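Local coordinates for protein DOA1 (Saccharomyces cerevisiae, PDB 3ODT) that probably binds ubiquitin through a seven-bladed WD40 beta propeller and regulates the turnover of F-box proteins, at residues I207-M212 against R219-H224; K165-W170 against G181-V186; V24-D29 against D273-G278; K149-S154 against L190-D195. One frame throughout, in Å; residues are numbered along the deposited sequence. Where two conformers were deposited one is given.

Contact 1 of 4, residues I207-M212 against R219-H224; sequences IKLVDM and RTYEGH
Tyr221 keeps CG beside its own backbone N (chi1 -48°), a torsion that lays the phenol ring along the neighbouring strand, with its edge against Ile207 and its far end beside Leu209. Arg219 does the reverse: CG swings anti to the backbone N (chi1 -171°), which places it over one face of that ring, 3.7 Å above the plane and offset toward the rim. The tyrosine is thus held from two directions. At its edge CD1 comes within 3.3 Å of Ile207 O, and CD1 also meets Ile207 CG2 at 3.8 Å, the two side chains crossing at about a right angle. Farther out, Tyr221 OH passes 3.7 Å from Leu209 CB. Arg219 runs alongside Leu209 until NH1 lies 3.6 Å from Leu209 CD2, and Tyr221 OH sits at the edge of the guanidinium, in its plane. Lys253 O accepts a hydrogen bond from the hydroxyl and a weak one from NH1.

The backbone ladder fixes this register. Tyr221 N donates to Ile207 O at 2.8 Å, nearly straight at 176°, and Leu209 N to Arg219 O at 2.9 Å, whereas the two reciprocal bonds are weak. On the other face Lys208 and Thr220 lie side by side, and the lysine continues to Ile182 O. Beyond the strand, Ile207 CD1 touches the edge of His224, whose ring bonds Ser241 and, weakly, Asp245. This is the outer hairpin of a WD40 blade, running into the Gly-His dipeptide whose histidine belongs to the hydrogen-bond network characteristic of these repeats.

Contact 2 of 4, residues K165-W170 against G181-V186; sequences KTIKLW and GIHNDV
Asp185, whose carbonyl rests against Lys165, makes the shortest polar bond here: Val186 N donates to Asp185 OD1 at 2.7 Å. The donor reaches the anti side of that oxygen, 28° out of the carboxylate plane. By tying the side chain back to the next amide, the bond steadies the loop at the place where Lys165 lies along it.

The lysine treats the loop as a rail. Its CA gives a C-H...O contact to Asp185 O at 3.4 Å, and CG stays close to the same carbonyl. CD then passes 3.6 Å from Asn184 C, and a bend at the third torsion (chi3 -70°) carries the amine alongside the asparagine. The resulting bond from Lys165 NZ to Asn184 OD1 is weak, at 3.4 Å, so contact with the aliphatic part of the lysine carries much of this end. Nearby, Lys165 O and His183 O approach to 3.3 Å; both are acceptors and no bond joins them.

The other end is apolar. Ile167 CD1 touches Ile182 CB at 4.1 Å, the two side chains crossing at about a right angle, and the same methyl lies at the edge of the His183 imidazole.

Residues 181-186 form the link that leaves outer strand 174-179 of one blade for inner strand 187-194 of the next. They pass beside the turn that leads into strand 167-171, with Ile167 backed by Leu159 of strand 157-162, while Ile182 and His183 lean on Ser200 of strand 197-202 in the following blade.

Contact 3 of 4, residues V24-D29 against D273-G278; sequences VVAVDD and DCMSNG
Ala26 and Asp273 join the innermost strands of the first and last blades of the propeller, two neighbours around its central axis that are far apart in sequence. Ala26 N donates to Asp273 OD2 at 2.9 Å in an almost straight bond of 173°, using the anti lone pair of that oxygen. Here a carboxylate accepts from a strand amide of the next blade, in place of a backbone ladder between sheets. With CG anti to the backbone N, Asp273 reaches across while its CB stays 3.6 Å from Val24 O. The methyl of Ala26 fills the next position, 3.8 Å from Cys274 O, and also packs on Met275.

At the far end the two segments meet in a second polar cluster. Ser276 OG donates to Asp29 OD1 at 2.8 Å, arriving on the syn side of the oxygen, 18° out of the carboxylate plane. Asn277 covers the same group differently: its amide stacks on the carboxylate, the two planes 17° apart, with Asn277 ND2 3.7 Å from Asp29 CG.

A second shell sets these groups in place. Lys232 forms a salt bridge with Asp273 OD1, occupying the other carboxylate oxygen, which should help to keep the acid charged. Val27 and Asp28 form a classic beta bulge, where the chain turns a corner on its way to Asp29, and Asn277 OD1 takes the amide of Asp279. Gly278 O accepts from Tyr8 OH, while the type I turn presenting Ser276 and Asn277 is closed by Gly278 N bonding Met275 O at 3.1 Å.

Contact 4 of 4, residues K149-S154 against L190-D195; sequences KVVSFS and LAVVDD
Lys149 meets the neighbouring inner strand along almost its whole length, starting at CB, which lies 4.0 Å from Val192 CG2. Next, CG packs 4.0 Å from Leu190 CB, as the two side chains slide past each other in opposite directions. The chain then bends (chi2 -65°), and CD runs beside the leucine carbonyl. CE approaches Leu190 O to 3.2 Å; a second bend, at the last torsion, leaves NZ beside the same oxygen, where it makes a weak hydrogen bond of 3.1 Å. The amine's stronger partner is Asp147, through a salt bridge to OD2, and that oxygen also accepts from Leu190 N. Lysine and aspartate therefore hold the backbone of Leu190 at both its O and its N, in two successive peptide groups.

Away from the charge, Val192 rests a methyl on the neighbouring segment: CG2 sits 3.8 Å from Val150 O and 4.2 Å from Val151 CG2. Beyond it Asp195 swings its carboxylate toward the bulge at Val151 and Ser152, its OD1 coming 3.6 Å from Val151 O without bonding it.

Two adjacent blades are thus joined through their innermost strands, 145-150 and 187-194, without a shared backbone ladder. Their seam combines aliphatic packing with an ion pair whose aspartate binds the Leu190 amide, with a weak bond from the lysine to its carbonyl, and the carboxylate of Asp147 probably stabilises the lysine in its charged form.

Overall arrangement
The four contacts sample different levels of one seven-bladed propeller. Contact 3 pairs the first and last blades, so its segments enclose the other three along the chain. Contact 4 opens next, with both segments of contact 2 falling between its own, and contact 1 follows. Contacts 2 and 4 join the same two blades, one on the outside and one between the innermost strands, their centres 16 Å apart; contact 1 lies within the second of these blades and touches both. Contact 3 stands apart, its nearest atoms about 8 Å from contact 4. Antiparallel strands thus build each blade, strand 9-14 completing the last one and closing the ring, while side chains and loops join blade to blade.

Contact 1 of 4, residues I207-M212 against R219-H224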
# COMPACT_ATOMS: atom_id res chain seq x y z
N ILE A 207 -11.23 -2.75 -10.33
CA ILE A 207 -10.83 -1.46 -9.79
C ILE A 207 -11.91 -0.50 -10.24
O ILE A 207 -12.38 -0.61 -11.36
CB ILE A 207 -9.49 -1.01 -10.38
CG1 ILE A 207 -8.44 -2.11 -10.19
CG2 ILE A 207 -9.08 0.32 -9.78
CD1 ILE A 207 -7.25 -1.96 -11.11
N LYS A 208 -12.34 0.37 -9.36
CA LYS A 208 -13.38 1.34 -9.67
C LYS A 208 -13.04 2.75 -9.17
O LYS A 208 -12.51 2.93 -8.07
CB LYS A 208 -14.72 0.88 -9.07
CG LYS A 208 -15.17 -0.45 -9.60
CD LYS A 208 -16.61 -0.80 -9.24
CE LYS A 208 -16.91 -2.23 -9.61
NZ LYS A 208 -18.35 -2.55 -9.50
N LEU A 209 -13.38 3.74 -10.00
CA LEU A 209 -13.30 5.15 -9.65
C LEU A 209 -14.68 5.58 -9.17
O LEU A 209 -15.68 5.33 -9.84
CB LEU A 209 -12.90 5.95 -10.89
CG LEU A 209 -12.92 7.46 -10.72
CD1 LEU A 209 -11.86 7.93 -9.73
CD2 LEU A 209 -12.70 8.10 -12.06
N VAL A 210 -14.74 6.18 -7.99
CA VAL A 210 -15.98 6.47 -7.30
C VAL A 210 -16.06 7.94 -6.89
O VAL A 210 -15.10 8.54 -6.40
CB VAL A 210 -16.09 5.58 -6.02
CG1 VAL A 210 -17.43 5.79 -5.32
CG2 VAL A 210 -15.92 4.09 -6.39
N ASP A 211 -17.24 8.52 -7.09
CA ASP A 211 -17.56 9.86 -6.64
C ASP A 211 -17.86 9.81 -5.13
O ASP A 211 -18.75 9.12 -4.68
CB ASP A 211 -18.76 10.39 -7.44
CG ASP A 211 -19.11 11.82 -7.12
OD1 ASP A 211 -19.25 12.18 -5.94
OD2 ASP A 211 -19.28 12.59 -8.07
N MSE A 212 -17.07 10.51 -4.34
CA MSE A 212 -17.24 10.40 -2.92
C MSE A 212 -18.53 10.99 -2.40
O MSE A 212 -19.04 10.57 -1.36
CB MSE A 212 -16.13 11.11 -2.21
CG MSE A 212 -16.22 10.80 -0.78
SE MSE A 212 -14.86 9.76 -0.38
CE MSE A 212 -13.91 11.13 0.03
N ARG A 219 -16.11 4.90 -13.26
CA ARG A 219 -15.37 4.10 -14.21
C ARG A 219 -15.00 2.81 -13.56
O ARG A 219 -14.70 2.77 -12.36
CB ARG A 219 -14.10 4.84 -14.65
CG ARG A 219 -13.35 4.18 -15.83
CD ARG A 219 -12.44 5.18 -16.60
NE ARG A 219 -13.23 6.25 -17.22
CZ ARG A 219 -13.33 7.50 -16.75
NH1 ARG A 219 -12.63 7.86 -15.68
NH2 ARG A 219 -14.10 8.40 -17.34
N THR A 220 -15.00 1.74 -14.35
CA THR A 220 -14.57 0.43 -13.91
C THR A 220 -13.39 0.00 -14.80
O THR A 220 -13.43 0.15 -16.02
CB THR A 220 -15.72 -0.58 -14.01
OG1 THR A 220 -16.80 -0.17 -13.17
CG2 THR A 220 -15.28 -1.93 -13.56
N TYR A 221 -12.34 -0.50 -14.16
CA TYR A 221 -11.13 -0.95 -14.86
C TYR A 221 -11.05 -2.46 -14.75
O TYR A 221 -10.73 -3.00 -13.68
CB TYR A 221 -9.89 -0.27 -14.26
CG TYR A 221 -10.03 1.24 -14.08
CD1 TYR A 221 -10.65 1.77 -12.95
CD2 TYR A 221 -9.52 2.13 -15.03
CE1 TYR A 221 -10.81 3.13 -12.78
CE2 TYR A 221 -9.68 3.52 -14.87
CZ TYR A 221 -10.31 4.00 -13.73
OH TYR A 221 -10.42 5.34 -13.53
N GLU A 222 -11.42 -3.12 -15.83
CA GLU A 222 -11.58 -4.57 -15.89
C GLU A 222 -10.41 -5.25 -16.59
O GLU A 222 -9.95 -4.80 -17.64
CB GLU A 222 -12.87 -4.90 -16.65
CG GLU A 222 -13.19 -6.38 -16.76
CD GLU A 222 -14.67 -6.63 -17.04
OE1 GLU A 222 -15.34 -5.71 -17.56
OE2 GLU A 222 -15.16 -7.74 -16.74
N GLY A 223 -9.93 -6.34 -16.01
CA GLY A 223 -8.91 -7.15 -16.68
C GLY A 223 -8.18 -8.10 -15.75
O GLY A 223 -7.81 -9.19 -16.17
N HIS A 224 -7.95 -7.73 -14.50
CA HIS A 224 -7.33 -8.69 -13.59
C HIS A 224 -8.16 -9.96 -13.53
O HIS A 224 -9.39 -9.93 -13.50
CB HIS A 224 -7.19 -8.12 -12.18
CG HIS A 224 -5.99 -7.27 -11.99
ND1 HIS A 224 -4.72 -7.79 -11.95
CD2 HIS A 224 -5.87 -5.93 -11.81
CE1 HIS A 224 -3.86 -6.80 -11.76
NE2 HIS A 224 -4.53 -5.67 -11.64

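Contact 2 of 4, residues K165-W170 against G181-V186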
# COMPACT_ATOMS: atom_id res chain seq x y z
N LYS A 165 -17.32 -5.93 2.53
CA LYS A 165 -17.76 -5.54 1.18
C LYS A 165 -18.15 -4.06 1.07
O LYS A 165 -18.81 -3.67 0.14
CB LYS A 165 -18.87 -6.46 0.65
CG LYS A 165 -18.51 -7.92 0.76
CD LYS A 165 -19.54 -8.81 0.08
CE LYS A 165 -20.85 -8.81 0.86
NZ LYS A 165 -21.92 -9.69 0.24
N THR A 166 -17.72 -3.26 2.05
CA THR A 166 -18.03 -1.84 2.04
C THR A 166 -16.76 -1.00 2.16
O THR A 166 -15.71 -1.47 2.64
CB THR A 166 -18.98 -1.40 3.17
OG1 THR A 166 -18.27 -1.39 4.42
CG2 THR A 166 -20.25 -2.29 3.25
N ILE A 167 -16.90 0.25 1.73
CA ILE A 167 -15.94 1.33 1.92
C ILE A 167 -16.65 2.33 2.83
O ILE A 167 -17.83 2.60 2.60
CB ILE A 167 -15.55 1.98 0.58
CG1 ILE A 167 -14.82 0.94 -0.27
CG2 ILE A 167 -14.66 3.18 0.79
CD1 ILE A 167 -15.21 0.93 -1.68
N LYS A 168 -15.98 2.85 3.85
CA LYS A 168 -16.58 3.84 4.73
C LYS A 168 -15.76 5.10 4.74
O LYS A 168 -14.52 5.03 4.83
CB LYS A 168 -16.75 3.30 6.15
CG LYS A 168 -17.87 2.27 6.27
CD LYS A 168 -17.92 1.57 7.63
CE LYS A 168 -18.98 0.45 7.63
NZ LYS A 168 -20.36 0.98 7.57
N LEU A 169 -16.44 6.24 4.66
CA LEU A 169 -15.86 7.55 4.86
C LEU A 169 -16.19 8.02 6.28
O LEU A 169 -17.33 7.88 6.74
CB LEU A 169 -16.45 8.52 3.84
CG LEU A 169 -16.12 10.00 4.00
CD1 LEU A 169 -14.64 10.25 3.76
CD2 LEU A 169 -16.96 10.85 3.05
N TRP A 170 -15.19 8.51 6.98
CA TRP A 170 -15.26 8.86 8.39
C TRP A 170 -14.92 10.31 8.55
O TRP A 170 -14.13 10.86 7.78
CB TRP A 170 -14.18 8.07 9.15
CG TRP A 170 -14.24 6.61 9.01
CD1 TRP A 170 -13.87 5.88 7.91
CD2 TRP A 170 -14.70 5.67 9.99
NE1 TRP A 170 -14.08 4.54 8.15
CE2 TRP A 170 -14.58 4.39 9.42
CE3 TRP A 170 -15.17 5.79 11.31
CZ2 TRP A 170 -14.91 3.23 10.11
CZ3 TRP A 170 -15.50 4.63 11.99
CH2 TRP A 170 -15.35 3.36 11.39
N GLY A 181 -22.38 -0.25 -2.49
CA GLY A 181 -22.67 -0.64 -3.87
C GLY A 181 -21.51 -0.65 -4.86
O GLY A 181 -21.74 -0.69 -6.08
N ILE A 182 -20.29 -0.61 -4.35
CA ILE A 182 -19.11 -0.51 -5.22
C ILE A 182 -18.59 -1.90 -5.59
O ILE A 182 -18.33 -2.17 -6.77
CB ILE A 182 -18.00 0.31 -4.56
CG1 ILE A 182 -18.59 1.63 -4.06
CG2 ILE A 182 -16.86 0.55 -5.56
CD1 ILE A 182 -19.22 2.47 -5.13
N HIS A 183 -18.42 -2.76 -4.59
CA HIS A 183 -18.01 -4.13 -4.83
C HIS A 183 -18.92 -5.06 -4.06
O HIS A 183 -19.33 -4.73 -2.94
CB HIS A 183 -16.60 -4.35 -4.33
CG HIS A 183 -15.57 -3.53 -5.04
ND1 HIS A 183 -15.02 -2.40 -4.49
CD2 HIS A 183 -14.99 -3.69 -6.25
CE1 HIS A 183 -14.12 -1.89 -5.33
NE2 HIS A 183 -14.10 -2.65 -6.41
N ASN A 184 -19.20 -6.23 -4.63
CA ASN A 184 -19.94 -7.27 -3.93
C ASN A 184 -18.99 -8.36 -3.42
O ASN A 184 -19.32 -9.55 -3.44
CB ASN A 184 -21.00 -7.89 -4.84
CG ASN A 184 -22.00 -8.74 -4.09
OD1 ASN A 184 -22.28 -8.49 -2.91
ND2 ASN A 184 -22.55 -9.74 -4.76
N ASP A 185 -17.82 -7.93 -2.95
CA ASP A 185 -16.79 -8.83 -2.48
C ASP A 185 -15.87 -8.00 -1.60
O ASP A 185 -16.05 -6.79 -1.46
CB ASP A 185 -16.01 -9.42 -3.66
CG ASP A 185 -15.37 -10.79 -3.35
OD1 ASP A 185 -15.11 -11.13 -2.17
OD2 ASP A 185 -15.05 -11.49 -4.34
N VAL A 186 -14.90 -8.67 -1.01
CA VAL A 186 -13.94 -8.06 -0.11
C VAL A 186 -13.26 -6.88 -0.80
O VAL A 186 -12.78 -7.02 -1.92
CB VAL A 186 -12.89 -9.11 0.25
CG1 VAL A 186 -11.72 -8.47 0.98
CG2 VAL A 186 -13.51 -10.31 1.01

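Contact 3 of 4, residues V24-D29 against D273-G278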
# COMPACT_ATOMS: atom_id res chain seq x y z
N VAL A 24 5.77 -2.69 0.03
CA VAL A 24 6.91 -1.88 -0.40
C VAL A 24 6.55 -0.40 -0.36
O VAL A 24 5.39 -0.02 -0.57
CB VAL A 24 7.38 -2.29 -1.82
CG1 VAL A 24 7.77 -3.77 -1.83
CG2 VAL A 24 6.30 -2.04 -2.85
N VAL A 25 7.56 0.44 -0.15
CA VAL A 25 7.35 1.87 -0.12
C VAL A 25 8.57 2.58 -0.70
O VAL A 25 9.72 2.20 -0.45
CB VAL A 25 7.02 2.36 1.34
CG1 VAL A 25 8.18 2.14 2.32
CG2 VAL A 25 6.59 3.81 1.36
N ALA A 26 8.32 3.65 -1.45
CA ALA A 26 9.34 4.57 -1.87
C ALA A 26 9.73 5.48 -0.71
O ALA A 26 8.87 6.05 -0.01
CB ALA A 26 8.84 5.41 -3.02
N VAL A 27 11.02 5.63 -0.51
CA VAL A 27 11.52 6.58 0.46
C VAL A 27 11.96 7.82 -0.31
O VAL A 27 11.54 8.94 -0.02
CB VAL A 27 12.65 5.97 1.26
CG1 VAL A 27 13.37 7.04 2.07
CG2 VAL A 27 12.11 4.86 2.16
N ASP A 28 12.84 7.62 -1.28
CA ASP A 28 13.14 8.64 -2.28
C ASP A 28 13.58 7.95 -3.56
O ASP A 28 13.52 6.72 -3.64
CB ASP A 28 14.13 9.69 -1.77
CG ASP A 28 15.50 9.12 -1.44
OD1 ASP A 28 16.03 8.25 -2.15
OD2 ASP A 28 16.09 9.59 -0.44
N ASP A 29 14.02 8.69 -4.58
CA ASP A 29 14.37 8.06 -5.84
C ASP A 29 15.58 7.12 -5.74
O ASP A 29 15.86 6.37 -6.67
CB ASP A 29 14.66 9.10 -6.89
CG ASP A 29 13.45 9.90 -7.29
OD1 ASP A 29 12.29 9.55 -6.97
OD2 ASP A 29 13.67 10.93 -7.93
N ASP A 273 4.31 0.37 -5.21
CA ASP A 273 4.38 1.78 -4.86
C ASP A 273 5.12 2.48 -5.97
O ASP A 273 5.76 1.85 -6.80
CB ASP A 273 5.07 1.98 -3.51
CG ASP A 273 4.71 3.33 -2.85
OD1 ASP A 273 3.56 3.73 -2.97
OD2 ASP A 273 5.55 3.95 -2.21
N CYS A 274 4.98 3.81 -5.98
CA CYS A 274 5.50 4.68 -7.03
C CYS A 274 6.53 5.69 -6.50
O CYS A 274 6.24 6.47 -5.58
CB CYS A 274 4.34 5.44 -7.71
SG CYS A 274 3.04 4.36 -8.46
N MSE A 275 7.73 5.66 -7.06
CA MSE A 275 8.71 6.72 -6.85
C MSE A 275 8.22 8.02 -7.44
O MSE A 275 7.36 8.04 -8.34
CB MSE A 275 10.03 6.37 -7.52
CG MSE A 275 11.11 5.93 -6.57
SE MSE A 275 12.53 5.13 -7.59
CE MSE A 275 11.82 3.35 -7.44
N SER A 276 8.79 9.12 -6.97
CA SER A 276 8.44 10.42 -7.54
C SER A 276 8.80 10.56 -8.99
O SER A 276 8.21 11.39 -9.69
CB SER A 276 9.11 11.54 -6.73
OG SER A 276 10.48 11.70 -7.05
N ASN A 277 9.79 9.77 -9.46
CA ASN A 277 10.25 9.85 -10.83
C ASN A 277 9.45 8.95 -11.77
O ASN A 277 9.79 8.79 -12.94
CB ASN A 277 11.74 9.55 -10.92
CG ASN A 277 12.08 8.14 -10.50
OD1 ASN A 277 11.22 7.30 -10.29
ND2 ASN A 277 13.35 7.89 -10.36
N GLY A 278 8.41 8.34 -11.22
CA GLY A 278 7.55 7.46 -11.98
C GLY A 278 7.89 5.97 -11.92
O GLY A 278 7.11 5.16 -12.38

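Contact 4 of 4, residues K149-S154 against L190-D195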
# COMPACT_ATOMS: atom_id res chain seq x y z
N LYS A 149 -7.04 5.07 4.47
CA LYS A 149 -6.36 6.22 3.88
C LYS A 149 -6.89 7.52 4.45
O LYS A 149 -8.08 7.63 4.81
CB LYS A 149 -6.56 6.24 2.37
CG LYS A 149 -5.90 5.10 1.63
CD LYS A 149 -4.39 5.15 1.71
CE LYS A 149 -3.72 4.44 0.52
NZ LYS A 149 -3.67 2.98 0.65
N VAL A 150 -6.02 8.51 4.51
CA VAL A 150 -6.42 9.84 4.87
C VAL A 150 -7.03 10.52 3.63
O VAL A 150 -6.43 10.55 2.56
CB VAL A 150 -5.20 10.66 5.34
CG1 VAL A 150 -5.60 12.13 5.56
CG2 VAL A 150 -4.62 10.06 6.62
N VAL A 151 -8.24 11.04 3.78
CA VAL A 151 -8.86 11.85 2.73
C VAL A 151 -8.43 13.31 2.90
O VAL A 151 -7.96 13.95 1.96
CB VAL A 151 -10.38 11.71 2.80
CG1 VAL A 151 -11.05 12.69 1.83
CG2 VAL A 151 -10.78 10.27 2.48
N SER A 152 -8.58 13.82 4.11
CA SER A 152 -8.20 15.20 4.43
C SER A 152 -7.70 15.29 5.88
O SER A 152 -8.47 15.05 6.82
CB SER A 152 -9.40 16.13 4.26
OG SER A 152 -9.10 17.40 4.80
N PHE A 153 -6.42 15.64 6.06
CA PHE A 153 -5.88 15.75 7.41
C PHE A 153 -6.56 16.91 8.15
O PHE A 153 -6.80 16.82 9.35
CB PHE A 153 -4.34 15.89 7.43
CG PHE A 153 -3.85 17.30 7.30
CD1 PHE A 153 -3.62 18.07 8.43
CD2 PHE A 153 -3.66 17.86 6.05
CE1 PHE A 153 -3.20 19.37 8.32
CE2 PHE A 153 -3.22 19.17 5.92
CZ PHE A 153 -2.99 19.93 7.05
N SER A 154 -6.91 17.96 7.43
CA SER A 154 -7.48 19.14 8.09
C SER A 154 -8.96 18.97 8.47
O SER A 154 -9.42 19.59 9.41
CB SER A 154 -7.30 20.37 7.21
OG SER A 154 -8.15 20.32 6.07
N LEU A 190 -7.39 1.08 -1.46
CA LEU A 190 -7.91 2.39 -1.78
C LEU A 190 -6.80 3.32 -2.24
O LEU A 190 -5.68 3.26 -1.74
CB LEU A 190 -8.58 3.00 -0.56
CG LEU A 190 -9.73 2.26 0.12
CD1 LEU A 190 -10.03 2.89 1.48
CD2 LEU A 190 -10.95 2.31 -0.77
N ALA A 191 -7.12 4.24 -3.14
CA ALA A 191 -6.27 5.39 -3.41
C ALA A 191 -7.16 6.62 -3.54
O ALA A 191 -8.19 6.58 -4.25
CB ALA A 191 -5.45 5.22 -4.69
N VAL A 192 -6.87 7.64 -2.74
CA VAL A 192 -7.61 8.89 -2.80
C VAL A 192 -7.09 9.78 -3.94
O VAL A 192 -5.91 10.12 -4.00
CB VAL A 192 -7.55 9.62 -1.45
CG1 VAL A 192 -8.29 10.97 -1.52
CG2 VAL A 192 -8.08 8.70 -0.34
N VAL A 193 -7.95 10.10 -4.88
CA VAL A 193 -7.58 10.98 -5.99
C VAL A 193 -7.58 12.45 -5.52
O VAL A 193 -6.59 13.19 -5.67
CB VAL A 193 -8.53 10.78 -7.16
CG1 VAL A 193 -8.22 11.75 -8.30
CG2 VAL A 193 -8.48 9.34 -7.65
N ASP A 194 -8.67 12.84 -4.88
CA ASP A 194 -8.82 14.16 -4.30
C ASP A 194 -9.99 14.08 -3.34
O ASP A 194 -10.54 12.98 -3.09
CB ASP A 194 -9.03 15.23 -5.37
CG ASP A 194 -10.21 14.93 -6.29
OD1 ASP A 194 -11.23 14.34 -5.84
OD2 ASP A 194 -10.10 15.30 -7.49
N ASP A 195 -10.39 15.21 -2.76
CA ASP A 195 -11.43 15.21 -1.73
C ASP A 195 -12.74 14.63 -2.24
O ASP A 195 -13.60 14.25 -1.45
CB ASP A 195 -11.68 16.63 -1.22
CG ASP A 195 -10.59 17.12 -0.28
OD1 ASP A 195 -9.61 16.39 -0.07
OD2 ASP A 195 -10.72 18.24 0.24